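Local coordinates for amphoterin-induced protein 1 (Mus musculus, PDB 2XOT), which promotes growth and fasciculation of hippocampal neurites, dimerises through its leucine-rich repeats and may mediate cell-cell adhesion in the nervous system, at residues H213-Y216 against V222-F225. Sequence-based numbering, arbitrary orientation.
Sequences HWQY and VMDF
V222 sets its two methyl groups against neighbouring side chains of helix 205-216, CG2 against W214 and CG1 against Q215. The contact lies in the LRRCT cap that follows the leucine-rich repeats, where helix 205-216 runs through a short connection into helix 220-223. CG2 meets CB of W214 at 3.6 Å and also nears CE3 at the edge of the indole, close to the ring plane; the W214 ring also meets that of F211. Beta-branching suits the place: with CG1 anti to the backbone N (chi1 166°), CG2 is turned to W214 and CG1 to CB of Q215, at 3.8 Å. L229 and F241 also pack on V222, which is buried. With an alanine here both methyls vanish, which would probably strip W214 CB of its CG2 contact, leave Q215 CB with the M223 methyl alone and open a gap between the two helices. Q215, partly exposed, lends its aliphatic CB and CG to V222 and M223, while its amide takes no part in this packing. M223 brings a flexible, unbranched chain: bends at chi2 (-51°) and chi3 (94°) carry its terminal methyl back to the helix, where CE comes to 3.4 Å from CG of Q215 and 3.3 Å from its CA.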
loop_
_atom_site.group_PDB
_atom_site.type_symbol
_atom_site.label_atom_id
_atom_site.label_comp_id
_atom_site.label_asym_id
_atom_site.label_seq_id
_atom_site.Cartn_x
_atom_site.Cartn_y
_atom_site.Cartn_z
ATOM N N HIS B 213 -0.167 -12.775 29.495
ATOM C CA HIS B 213 -1.340 -12.062 29.062
ATOM C C HIS B 213 -1.403 -11.941 27.533
ATOM O O HIS B 213 -2.412 -12.294 26.922
ATOM C CB HIS B 213 -1.405 -10.679 29.720
ATOM C CG HIS B 213 -2.554 -9.852 29.242
ATOM N ND1 HIS B 213 -3.856 -10.282 29.347
ATOM C CD2 HIS B 213 -2.599 -8.655 28.614
ATOM C CE1 HIS B 213 -4.657 -9.380 28.814
ATOM N NE2 HIS B 213 -3.920 -8.378 28.367
ATOM N N TRP B 214 -0.312 -11.481 26.914
ATOM C CA TRP B 214 -0.270 -11.297 25.467
ATOM C C TRP B 214 -0.547 -12.592 24.723
ATOM O O TRP B 214 -1.200 -12.596 23.664
ATOM C CB TRP B 214 1.093 -10.740 25.034
ATOM C CG TRP B 214 1.395 -9.346 25.519
ATOM C CD1 TRP B 214 0.832 -8.682 26.565
ATOM C CD2 TRP B 214 2.387 -8.474 24.986
ATOM N NE1 TRP B 214 1.403 -7.436 26.700
ATOM C CE2 TRP B 214 2.359 -7.290 25.738
ATOM C CE3 TRP B 214 3.290 -8.578 23.932
ATOM C CZ2 TRP B 214 3.198 -6.216 25.471
ATOM C CZ3 TRP B 214 4.127 -7.516 23.675
ATOM C CH2 TRP B 214 4.075 -6.355 24.441
ATOM N N GLN B 215 -0.061 -13.698 25.279
ATOM C CA GLN B 215 -0.324 -15.023 24.719
ATOM C C GLN B 215 -1.809 -15.439 24.817
ATOM O O GLN B 215 -2.395 -15.940 23.855
ATOM C CB GLN B 215 0.542 -16.059 25.429
ATOM C CG GLN B 215 0.505 -17.414 24.768
ATOM C CD GLN B 215 1.215 -18.469 25.566
ATOM O OE1 GLN B 215 0.988 -18.614 26.760
ATOM N NE2 GLN B 215 2.099 -19.208 24.907
ATOM N N TYR B 216 -2.404 -15.235 25.986
ATOM C CA TYR B 216 -3.828 -15.494 26.177
ATOM C C TYR B 216 -4.667 -14.667 25.174
ATOM O O TYR B 216 -5.649 -15.147 24.631
ATOM C CB TYR B 216 -4.229 -15.180 27.629
ATOM C CG TYR B 216 -5.728 -15.052 27.854
ATOM C CD1 TYR B 216 -6.530 -16.172 28.014
ATOM C CD2 TYR B 216 -6.333 -13.804 27.909
ATOM C CE1 TYR B 216 -7.910 -16.054 28.223
ATOM C CE2 TYR B 216 -7.714 -13.669 28.120
ATOM C CZ TYR B 216 -8.492 -14.798 28.270
ATOM O OH TYR B 216 -9.852 -14.659 28.478
ATOM N N VAL B 222 3.417 -12.310 19.987
ATOM C CA VAL B 222 3.715 -13.530 20.741
ATOM C C VAL B 222 3.445 -14.808 19.933
ATOM O O VAL B 222 4.320 -15.666 19.810
ATOM C CB VAL B 222 2.908 -13.565 22.060
ATOM C CG1 VAL B 222 2.932 -14.960 22.678
ATOM C CG2 VAL B 222 3.463 -12.543 23.044
ATOM N N MET B 223 2.249 -14.937 19.370
ATOM C CA MET B 223 1.890 -16.154 18.624
ATOM C C MET B 223 2.873 -16.477 17.473
ATOM O O MET B 223 3.236 -17.636 17.272
ATOM C CB MET B 223 0.462 -16.071 18.090
ATOM C CG MET B 223 -0.601 -15.890 19.155
ATOM S SD MET B 223 -0.527 -17.048 20.535
ATOM C CE MET B 223 0.436 -16.090 21.652
ATOM N N ASP B 224 3.340 -15.471 16.744
ATOM C CA ASP B 224 4.236 -15.741 15.614
ATOM C C ASP B 224 5.672 -16.146 16.033
ATOM O O ASP B 224 6.397 -16.720 15.239
ATOM C CB ASP B 224 4.292 -14.529 14.680
ATOM C CG ASP B 224 2.973 -14.213 14.042
ATOM O OD1 ASP B 224 2.104 -15.076 14.001
ATOM O OD2 ASP B 224 2.799 -13.093 13.552
ATOM N N PHE B 225 6.053 -15.875 17.275
ATOM C CA PHE B 225 7.449 -15.946 17.722
ATOM C C PHE B 225 7.658 -16.531 19.102
ATOM O O PHE B 225 8.683 -16.264 19.746
ATOM C CB PHE B 225 8.050 -14.538 17.681
ATOM C CG PHE B 225 8.102 -13.974 16.303
ATOM C CD1 PHE B 225 9.047 -14.429 15.400
ATOM C CD2 PHE B 225 7.203 -13.005 15.890
ATOM C CE1 PHE B 225 9.091 -13.933 14.106
ATOM C CE2 PHE B 225 7.250 -12.524 14.596
ATOM C CZ PHE B 225 8.200 -12.980 13.719
#